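Local coordinates for nitrogenase molybdenum-iron protein alpha chain (Clostridium pasteurianum, PDB 4WES) that forms, with the beta chain, the molybdenum-iron component of nitrogenase, which reduces dinitrogen to ammonium at a molybdenum-iron-sulfur cofactor, at residues I48-C53 against I465-V470; K19-H24 against D443-D448. One frame throughout, in Å; residues are numbered along the deposited sequence. Where two conformers were deposited one is given.

Contacts 1 and 2 lie on the same side of the chain's centre, their own centres 14 Å apart, and their segments alternate along the sequence. They also touch. Thr-49 OG1 of contact 1 lies 2.8 Å from Asp-443 OD1 of contact 2, a probable hydrogen bond, and Val-470 CG1 packs 3.6 Å from His-446 CE1. Contact 1 is the inner of the two: its segments reach both the homocitrate and the iron-sulfur cluster shared with the beta chain. Contact 2 stands further out, with the Met-444 side chain about 11 Å from the homocitrate, and ties helix 15-22 to the start of helix 446-456.

Contact 1. Residues I48-C53 against I465-V470; sequences ITARGC and IKEKFV. With HCA (3-hydroxy-3-carboxy-adipic acid), chain E; CLF (Fe(8)-S(7) cluster), chain H.
Lys-466 reaches from segment 465-470 to the loop 48-53 and donates through NZ to Ala-50 O, 2.9 Å away. The C=O...N angle is 119° and the ammonium lies 18° from the carbonyl plane, so the bond meets the oxygen well to one side of the C=O direction. The chain leaves with CG anti to its own carbonyl carbon and then bends at its last two torsions, which lays CE alongside the alanine backbone, 3.7 Å from Ala-50 CA, before NZ turns to the oxygen. Ser-50 of the beta chain gives this buried ammonium a second partner through OG, and Thr-54 of the beta chain packs on Ile-465 and Lys-466.

Ala-50 directs its methyl at the helix, where Glu-467 meets it with the end of its side chain, OE2 3.5 Å from Ala-50 CB, a van der Waals contact. A bend at chi2 carries the carboxylate there, while OE1 accepts from Gly-464 N. Thr-49 turns away and forms an ST turn, its OG1 accepting from Arg-51 N at 3.0 Å and also hydrogen-bonded to Asp-443 OD1.

Both segments reach a bound group. Ile-465 N donates to O3 of the homocitrate at 2.8 Å (162° at the hydrogen), whereas Lys-466 NZ is merely near O4 of the same acid, at 3.9 Å. At the far end of the loop, Cys-53 SG binds iron FE3 of the Fe8S7 cluster at 2.3 Å and also N-caps helix 54-63. Tyr-342 of strand 338-343 touches both Ala-50 and Glu-467, and Met-449 of helix 446-456 packs on Glu-467.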
ATOM      1  N   ILE A  48      -5.279 -21.520 -32.134  1.00 10.77           N
ATOM      2  CA  ILE A  48      -4.657 -20.820 -30.994  1.00 10.22           C
ATOM      3  C   ILE A  48      -3.182 -20.493 -31.332  1.00  9.99           C
ATOM      4  O   ILE A  48      -2.254 -21.149 -30.914  1.00 10.94           O
ATOM      5  CB  ILE A  48      -4.846 -21.465 -29.612  1.00 10.93           C
ATOM      6  CG1 ILE A  48      -6.327 -21.745 -29.369  1.00 11.16           C
ATOM      7  CG2 ILE A  48      -4.291 -20.541 -28.535  1.00 11.32           C
ATOM      8  CD1 ILE A  48      -6.648 -22.414 -28.042  1.00 12.43           C
ATOM      9  N   THR A  49      -3.043 -19.442 -32.125  1.00 11.55           N
ATOM     10  CA  THR A  49      -1.780 -18.891 -32.571  1.00 10.79           C
ATOM     11  C   THR A  49      -1.302 -17.816 -31.588  1.00 10.18           C
ATOM     12  O   THR A  49      -2.097 -17.231 -30.851  1.00 11.32           O
ATOM     13  CB  THR A  49      -1.957 -18.247 -33.978  1.00 10.34           C
ATOM     14  OG1 THR A  49      -0.682 -17.801 -34.463  1.00 10.24           O
ATOM     15  CG2 THR A  49      -2.950 -17.094 -33.998  1.00 10.75           C
ATOM     16  N   ALA A  50      -0.019 -17.506 -31.649  1.00  9.32           N
ATOM     17  CA  ALA A  50       0.518 -16.343 -30.940  1.00  9.86           C
ATOM     18  C   ALA A  50       0.608 -15.094 -31.831  1.00  9.16           C
ATOM     19  O   ALA A  50       0.874 -14.018 -31.335  1.00  8.90           O
ATOM     20  CB  ALA A  50       1.879 -16.655 -30.369  1.00 10.45           C
ATOM     21  N   ARG A  51       0.371 -15.273 -33.125  1.00  8.83           N
ATOM     22  CA  ARG A  51       0.556 -14.183 -34.112  1.00  8.37           C
ATOM     23  C   ARG A  51      -0.314 -12.983 -33.905  1.00  8.44           C
ATOM     24  O   ARG A  51      -1.449 -13.064 -33.419  1.00  9.42           O
ATOM     25  CB  ARG A  51       0.261 -14.710 -35.516  1.00  9.32           C
ATOM     26  CG  ARG A  51       1.339 -15.616 -36.074  1.00  9.24           C
ATOM     27  CD  ARG A  51       0.888 -16.213 -37.377  1.00  9.89           C
ATOM     28  NE  ARG A  51       1.982 -16.749 -38.143  1.00 10.47           N
ATOM     29  CZ  ARG A  51       1.894 -17.168 -39.385  1.00 10.29           C
ATOM     30  NH1 ARG A  51       0.722 -17.245 -39.987  1.00 10.72           N
ATOM     31  NH2 ARG A  51       2.985 -17.527 -40.039  1.00 11.34           N
ATOM     32  N   GLY A  52       0.234 -11.838 -34.353  1.00  8.75           N
ATOM     33  CA  GLY A  52      -0.524 -10.603 -34.485  1.00  8.67           C
ATOM     34  C   GLY A  52      -0.734 -10.222 -35.927  1.00  8.50           C
ATOM     35  O   GLY A  52      -0.724 -11.067 -36.812  1.00  9.41           O
ATOM     36  N   CYS A  53      -0.924  -8.923 -36.141  1.00  8.38           N
ATOM     37  CA  CYS A  53      -1.380  -8.411 -37.419  1.00  8.41           C
ATOM     38  C   CYS A  53      -0.382  -7.455 -38.066  1.00  8.83           C
ATOM     39  O   CYS A  53       0.632  -7.047 -37.480  1.00  8.59           O
ATOM     40  CB  CYS A  53      -2.715  -7.697 -37.276  1.00  9.23           C
ATOM     41  SG  CYS A  53      -2.585  -6.170 -36.300  1.00  8.72           S
ATOM     42  N   ILE A 465       4.019 -13.224 -23.528  1.00  7.18           N
ATOM     43  CA  ILE A 465       3.079 -13.055 -22.447  1.00  7.62           C
ATOM     44  C   ILE A 465       1.895 -14.027 -22.512  1.00  7.76           C
ATOM     45  O   ILE A 465       1.327 -14.374 -21.475  1.00  8.74           O
ATOM     46  CB  ILE A 465       2.618 -11.579 -22.410  1.00  9.54           C
ATOM     47  CG1 ILE A 465       1.844 -11.242 -21.152  1.00 11.09           C
ATOM     48  CG2 ILE A 465       1.805 -11.217 -23.649  1.00 10.12           C
ATOM     49  CD1 ILE A 465       2.586 -11.420 -19.890  1.00 11.60           C
ATOM     50  N   LYS A 466       1.486 -14.415 -23.721  1.00  7.74           N
ATOM     51  CA  LYS A 466       0.330 -15.309 -23.845  1.00  7.95           C
ATOM     52  C   LYS A 466       0.693 -16.724 -23.431  1.00  8.20           C
ATOM     53  O   LYS A 466      -0.163 -17.446 -22.899  1.00  9.24           O
ATOM     54  CB  LYS A 466      -0.263 -15.273 -25.247  1.00  8.05           C
ATOM     55  CG  LYS A 466      -0.728 -13.864 -25.644  1.00  8.22           C
ATOM     56  CD  LYS A 466      -1.498 -13.808 -26.951  1.00  8.49           C
ATOM     57  CE  LYS A 466      -0.800 -14.342 -28.169  1.00  8.27           C
ATOM     58  NZ  LYS A 466       0.470 -13.630 -28.478  1.00  9.20           N
ATOM     59  N   GLU A 467       1.925 -17.142 -23.665  1.00  8.16           N
ATOM     60  CA  GLU A 467       2.372 -18.469 -23.288  1.00  8.27           C
ATOM     61  C   GLU A 467       2.859 -18.545 -21.862  1.00  8.51           C
ATOM     62  O   GLU A 467       2.800 -19.623 -21.238  1.00  8.90           O
ATOM     63  CB  GLU A 467       3.491 -18.939 -24.215  1.00  9.21           C
ATOM     64  CG  GLU A 467       3.197 -18.925 -25.714  1.00 10.43           C
ATOM     65  CD  GLU A 467       3.609 -17.649 -26.439  1.00 11.22           C
ATOM     66  OE1 GLU A 467       3.773 -16.588 -25.776  1.00  9.81           O
ATOM     67  OE2 GLU A 467       3.786 -17.738 -27.691  1.00 12.14           O
ATOM     68  N   LYS A 468       3.385 -17.450 -21.323  1.00  8.31           N
ATOM     69  CA  LYS A 468       4.170 -17.496 -20.073  1.00  8.06           C
ATOM     70  C   LYS A 468       3.409 -18.246 -18.958  1.00  7.88           C
ATOM     71  O   LYS A 468       3.961 -19.158 -18.344  1.00  8.04           O
ATOM     72  CB  LYS A 468       4.486 -16.086 -19.566  1.00  8.48           C
ATOM     73  CG  LYS A 468       5.283 -16.111 -18.271  1.00  8.92           C
ATOM     74  CD  LYS A 468       5.483 -14.723 -17.674  1.00  8.42           C
ATOM     75  CE  LYS A 468       6.265 -14.722 -16.384  1.00  9.46           C
ATOM     76  NZ  LYS A 468       7.728 -14.836 -16.585  1.00  8.50           N
ATOM     77  N   PHE A 469       2.202 -17.798 -18.667  1.00  8.00           N
ATOM     78  CA  PHE A 469       1.484 -18.356 -17.522  1.00  8.02           C
ATOM     79  C   PHE A 469       0.933 -19.763 -17.806  1.00  9.17           C
ATOM     80  O   PHE A 469       0.766 -20.542 -16.873  1.00  9.27           O
ATOM     81  CB  PHE A 469       0.423 -17.388 -17.009  1.00  8.63           C
ATOM     82  CG  PHE A 469       1.004 -16.075 -16.606  1.00  8.27           C
ATOM     83  CD1 PHE A 469       1.882 -15.982 -15.529  1.00  8.40           C
ATOM     84  CD2 PHE A 469       0.679 -14.909 -17.292  1.00  8.97           C
ATOM     85  CE1 PHE A 469       2.466 -14.780 -15.180  1.00  9.38           C
ATOM     86  CE2 PHE A 469       1.250 -13.710 -16.934  1.00  8.98           C
ATOM     87  CZ  PHE A 469       2.135 -13.641 -15.897  1.00  9.13           C
ATOM     88  N   VAL A 470       0.659 -20.068 -19.064  1.00  8.65           N
ATOM     89  CA  VAL A 470       0.264 -21.430 -19.425  1.00  8.54           C
ATOM     90  C   VAL A 470       1.373 -22.381 -19.033  1.00  9.15           C
ATOM     91  O   VAL A 470       1.139 -23.432 -18.426  1.00  9.54           O
ATOM     92  CB  VAL A 470      -0.015 -21.533 -20.957  1.00  9.42           C
ATOM     93  CG1 VAL A 470      -0.232 -22.967 -21.400  1.00 10.59           C
ATOM     94  CG2 VAL A 470      -1.196 -20.654 -21.344  1.00 10.52           C
TER
HETATM   95  C1  HCA E 601       3.508  -7.684 -31.165  1.00  9.67           C
HETATM   96  C2  HCA E 601       4.258  -7.100 -29.965  1.00  8.09           C
HETATM   97  C3  HCA E 601       4.986  -8.142 -29.119  1.00  7.43           C
HETATM   98  C4  HCA E 601       4.037  -8.884 -28.158  1.00  7.37           C
HETATM   99  C5  HCA E 601       4.892  -9.700 -27.172  1.00  8.33           C
HETATM  100  C6  HCA E 601       4.267 -10.849 -26.439  1.00  8.30           C
HETATM  101  C7  HCA E 601       6.049  -7.437 -28.273  1.00  7.59           C
HETATM  102  O1  HCA E 601       3.858  -8.777 -31.628  1.00 10.09           O
HETATM  103  O2  HCA E 601       2.582  -7.018 -31.658  1.00 10.56           O
HETATM  104  O3  HCA E 601       4.591 -11.022 -25.224  1.00  8.11           O
HETATM  105  O4  HCA E 601       3.472 -11.603 -27.043  1.00  8.53           O
HETATM  106  O5  HCA E 601       7.216  -7.885 -28.329  1.00  7.33           O
HETATM  107  O6  HCA E 601       5.702  -6.504 -27.535  1.00  8.14           O
HETATM  108  O7  HCA E 601       5.609  -9.109 -29.951  1.00  7.52           O
HETATM  109 FE1  CLF H 604      -7.248  -5.006 -37.072  1.00  8.84          FE
HETATM  110 FE2  CLF H 604      -7.073  -5.883 -34.741  1.00  9.41          FE
HETATM  111 FE3  CLF H 604      -4.691  -5.308 -36.018  1.00  8.59          FE
HETATM  112 FE4  CLF H 604      -6.410  -3.378 -35.197  1.00  8.55          FE
HETATM  113  S1  CLF H 604      -8.676  -4.107 -35.387  1.00  9.07           S
HETATM  114  S2A CLF H 604      -6.183  -7.010 -36.529  1.00  9.11           S
HETATM  115  S4A CLF H 604      -5.236  -4.801 -33.860  1.00  9.16           S
HETATM  116  S3A CLF H 604      -5.464  -3.522 -37.304  1.00  8.69           S
HETATM  117 FE5  CLF H 604      -8.298  -1.973 -32.676  0.66 11.95          FE
HETATM  118 FE6  CLF H 604     -11.614  -2.830 -33.838  0.66 10.01          FE
HETATM  119 FE7  CLF H 604     -10.361  -3.280 -31.432  1.00  8.51          FE
HETATM  120 FE8  CLF H 604      -9.362  -4.950 -33.289  1.00  9.34          FE
HETATM  121  S2B CLF H 604     -10.408  -1.310 -32.617  1.00  9.43           S
HETATM  122  S3B CLF H 604     -11.549  -4.830 -32.677  1.00  9.35           S
HETATM  123  S4B CLF H 604      -8.162  -3.973 -31.564  1.00  8.70           S

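Contact 2. Residues K19-H24 against D443-D448; sequences KTRSGH and DMNHHD
Arg-21 and Asp-448 form a buried salt bridge, NH1 to OD2 at 2.8 Å. Their flat groups are nearly coplanar, 23° apart, yet NH1, on the syn side of OD2, is tilted 27° out of the carboxylate plane; the N-H...O angle of 138° shows that the bond is bent. Asn-445 N donates to the same OD2 from the opposite face of the carboxylate, at 3.1 Å, so two donors hold this oxygen. In return Asn-445 OD1 accepts from Asp-448 N at 2.9 Å, completing a capping box at the start of helix 446-456. The oxygen that receives the arginine is thus also one of the acceptors of the capping box.

Bends at chi2 and chi3 fold the Arg-21 chain and bring its guanidinium up to the cap. Asp-443 O lies over one face of that group, 3.3 Å from NH1, but the angle is too poor for a hydrogen bond. Asn-445 ND2 approaches obliquely, 3.8 Å from Arg-21 NE without a bond between them, and Asp-443 CB is 4.0 Å from Arg-21 NH2. Tyr-13 OH is hydrogen-bonded to Arg-21 NE and to Asn-445 ND2, and Asp-442 O to Arg-21 NH2.

Ile-441 of strand 439-441, which lies between 25-27 and 361-367 in the mixed sheet, touches both Arg-21 and Asp-448. Helix 15-22 is thus joined to the turn between this strand and helix 446-456, where Ile-9 of helix 5-10 packs on Asp-448.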
ATOM      1  N   LYS A  19      -2.090 -32.288 -42.536  1.00 16.02           N
ATOM      2  CA  LYS A  19      -1.383 -32.168 -43.791  1.00 18.35           C
ATOM      3  C   LYS A  19      -0.701 -30.820 -43.917  1.00 18.01           C
ATOM      4  O   LYS A  19       0.457 -30.753 -44.311  1.00 20.80           O
ATOM      5  CB  LYS A  19      -2.352 -32.387 -44.957  1.00 22.36           C
ATOM      6  CG  LYS A  19      -1.744 -32.381 -46.346  1.00 33.46           C
ATOM      7  CD  LYS A  19      -2.803 -32.668 -47.414  1.00 48.48           C
ATOM      8  CE  LYS A  19      -2.304 -32.352 -48.826  1.00 73.33           C
ATOM      9  NZ  LYS A  19      -3.241 -32.825 -49.891  1.00157.69           N
ATOM     10  N   THR A  20      -1.403 -29.735 -43.568  1.00 15.79           N
ATOM     11  CA  THR A  20      -0.806 -28.421 -43.749  0.53 17.23           C
ATOM     12  C   THR A  20       0.205 -28.122 -42.638  1.00 17.19           C
ATOM     13  O   THR A  20       1.234 -27.518 -42.906  1.00 23.60           O
ATOM     14  CB  THR A  20      -1.872 -27.312 -43.976  0.53 22.99           C
ATOM     15  OG1 THR A  20      -1.231 -26.114 -44.436  0.53 39.98           O
ATOM     16  CG2 THR A  20      -2.666 -27.022 -42.726  0.53 16.33           C
ATOM     17  N   ARG A  21      -0.036 -28.582 -41.423  1.00 14.51           N
ATOM     18  CA  ARG A  21       0.907 -28.331 -40.330  1.00 13.56           C
ATOM     19  C   ARG A  21       2.195 -29.134 -40.429  1.00 15.27           C
ATOM     20  O   ARG A  21       3.241 -28.660 -39.954  1.00 15.10           O
ATOM     21  CB  ARG A  21       0.252 -28.567 -38.962  1.00 13.75           C
ATOM     22  CG  ARG A  21      -0.787 -27.556 -38.544  1.00 13.13           C
ATOM     23  CD  ARG A  21      -0.188 -26.175 -38.268  1.00 12.20           C
ATOM     24  NE  ARG A  21       0.756 -26.208 -37.134  1.00 11.03           N
ATOM     25  CZ  ARG A  21       1.802 -25.406 -37.016  1.00 10.78           C
ATOM     26  NH1 ARG A  21       2.596 -25.536 -35.975  1.00 11.23           N
ATOM     27  NH2 ARG A  21       2.108 -24.529 -37.978  1.00 11.29           N
ATOM     28  N   SER A  22       2.169 -30.299 -41.057  1.00 15.04           N
ATOM     29  CA  SER A  22       3.329 -31.155 -41.113  0.52 13.36           C
ATOM     30  C   SER A  22       4.534 -30.417 -41.657  1.00 13.36           C
ATOM     31  O   SER A  22       5.631 -30.582 -41.160  1.00 15.44           O
ATOM     32  CB  SER A  22       3.054 -32.368 -41.990  0.52 12.60           C
ATOM     33  OG  SER A  22       4.151 -33.255 -42.033  0.52 13.28           O
ATOM     34  N   GLY A  23       4.336 -29.602 -42.690  1.00 13.06           N
ATOM     35  CA  GLY A  23       5.465 -28.915 -43.283  1.00 14.54           C
ATOM     36  C   GLY A  23       6.097 -27.846 -42.423  1.00 12.36           C
ATOM     37  O   GLY A  23       7.224 -27.421 -42.683  1.00 13.33           O
ATOM     38  N   HIS A  24       5.387 -27.388 -41.387  1.00 12.41           N
ATOM     39  CA  HIS A  24       5.860 -26.345 -40.468  1.00 12.26           C
ATOM     40  C   HIS A  24       6.718 -26.890 -39.322  1.00 11.87           C
ATOM     41  O   HIS A  24       7.163 -26.115 -38.474  1.00 12.47           O
ATOM     42  CB  HIS A  24       4.664 -25.591 -39.906  1.00 12.02           C
ATOM     43  CG  HIS A  24       3.904 -24.831 -40.936  1.00 12.26           C
ATOM     44  ND1 HIS A  24       4.020 -23.460 -41.115  1.00 12.05           N
ATOM     45  CD2 HIS A  24       3.025 -25.256 -41.870  1.00 12.14           C
ATOM     46  CE1 HIS A  24       3.249 -23.085 -42.120  1.00 11.99           C
ATOM     47  NE2 HIS A  24       2.621 -24.157 -42.584  1.00 13.08           N
ATOM     48  N   ASP A 443       5.026 -21.167 -36.382  1.00  9.37           N
ATOM     49  CA  ASP A 443       3.675 -20.834 -35.923  1.00  9.58           C
ATOM     50  C   ASP A 443       3.201 -21.879 -34.906  1.00  9.50           C
ATOM     51  O   ASP A 443       2.087 -22.403 -34.976  1.00 10.92           O
ATOM     52  CB  ASP A 443       2.703 -20.678 -37.101  1.00 10.29           C
ATOM     53  CG  ASP A 443       1.402 -19.935 -36.761  1.00  9.75           C
ATOM     54  OD1 ASP A 443       1.230 -19.391 -35.649  1.00 10.49           O
ATOM     55  OD2 ASP A 443       0.504 -19.941 -37.666  1.00 10.99           O
ATOM     56  N   MET A 444       4.039 -22.165 -33.933  1.00  9.94           N
ATOM     57  CA  MET A 444       3.695 -23.096 -32.845  1.00  9.74           C
ATOM     58  C   MET A 444       2.440 -22.660 -32.149  1.00  9.36           C
ATOM     59  O   MET A 444       2.333 -21.505 -31.699  1.00 10.63           O
ATOM     60  CB  MET A 444       4.838 -23.118 -31.824  1.00 10.09           C
ATOM     61  CG  MET A 444       4.617 -24.159 -30.745  1.00 10.67           C
ATOM     62  SD  MET A 444       5.792 -24.045 -29.366  1.00 11.22           S
ATOM     63  CE  MET A 444       5.261 -22.556 -28.589  1.00 12.29           C
ATOM     64  N   ASN A 445       1.492 -23.587 -32.022  1.00  9.52           N
ATOM     65  CA  ASN A 445       0.226 -23.296 -31.356  1.00  9.84           C
ATOM     66  C   ASN A 445       0.165 -23.947 -29.986  1.00  9.46           C
ATOM     67  O   ASN A 445       1.072 -24.655 -29.578  1.00 10.00           O
ATOM     68  CB  ASN A 445      -0.936 -23.671 -32.265  1.00 10.17           C
ATOM     69  CG  ASN A 445      -0.942 -25.131 -32.604  1.00 10.69           C
ATOM     70  OD1 ASN A 445      -0.895 -25.996 -31.716  1.00 11.46           O
ATOM     71  ND2 ASN A 445      -1.023 -25.447 -33.897  1.00 11.77           N
ATOM     72  N   HIS A 446      -0.931 -23.714 -29.281  1.00  9.31           N
ATOM     73  CA  HIS A 446      -1.072 -24.223 -27.921  1.00 10.49           C
ATOM     74  C   HIS A 446      -0.967 -25.738 -27.875  1.00  9.97           C
ATOM     75  O   HIS A 446      -0.282 -26.282 -27.027  1.00 10.73           O
ATOM     76  CB  HIS A 446      -2.407 -23.745 -27.329  1.00 11.25           C
ATOM     77  CG  HIS A 446      -2.660 -24.276 -25.973  1.00 11.66           C
ATOM     78  ND1 HIS A 446      -1.894 -23.932 -24.882  1.00 11.94           N
ATOM     79  CD2 HIS A 446      -3.548 -25.200 -25.540  1.00 13.54           C
ATOM     80  CE1 HIS A 446      -2.304 -24.626 -23.841  1.00 12.69           C
ATOM     81  NE2 HIS A 446      -3.324 -25.364 -24.206  1.00 13.94           N
ATOM     82  N   HIS A 447      -1.665 -26.417 -28.789  1.00 10.36           N
ATOM     83  CA  HIS A 447      -1.571 -27.863 -28.865  1.00 11.01           C
ATOM     84  C   HIS A 447      -0.133 -28.329 -29.011  1.00 10.75           C
ATOM     85  O   HIS A 447       0.327 -29.232 -28.287  1.00 11.33           O
ATOM     86  CB  HIS A 447      -2.407 -28.385 -30.063  1.00 11.92           C
ATOM     87  CG  HIS A 447      -2.071 -29.782 -30.432  1.00 13.20           C
ATOM     88  ND1 HIS A 447      -2.550 -30.871 -29.725  1.00 13.34           N
ATOM     89  CD2 HIS A 447      -1.214 -30.279 -31.362  1.00 14.11           C
ATOM     90  CE1 HIS A 447      -2.006 -31.966 -30.210  1.00 14.73           C
ATOM     91  NE2 HIS A 447      -1.202 -31.647 -31.209  1.00 14.34           N
ATOM     92  N   ASP A 448       0.592 -27.744 -29.964  1.00 10.53           N
ATOM     93  CA  ASP A 448       1.950 -28.162 -30.223  1.00 10.76           C
ATOM     94  C   ASP A 448       2.801 -27.971 -28.955  1.00  9.44           C
ATOM     95  O   ASP A 448       3.613 -28.824 -28.577  1.00 10.92           O
ATOM     96  CB  ASP A 448       2.575 -27.303 -31.324  1.00 10.79           C
ATOM     97  CG  ASP A 448       1.884 -27.345 -32.648  1.00 10.74           C
ATOM     98  OD1 ASP A 448       1.216 -28.363 -32.967  1.00 11.63           O
ATOM     99  OD2 ASP A 448       2.034 -26.309 -33.349  1.00 11.34           O
TER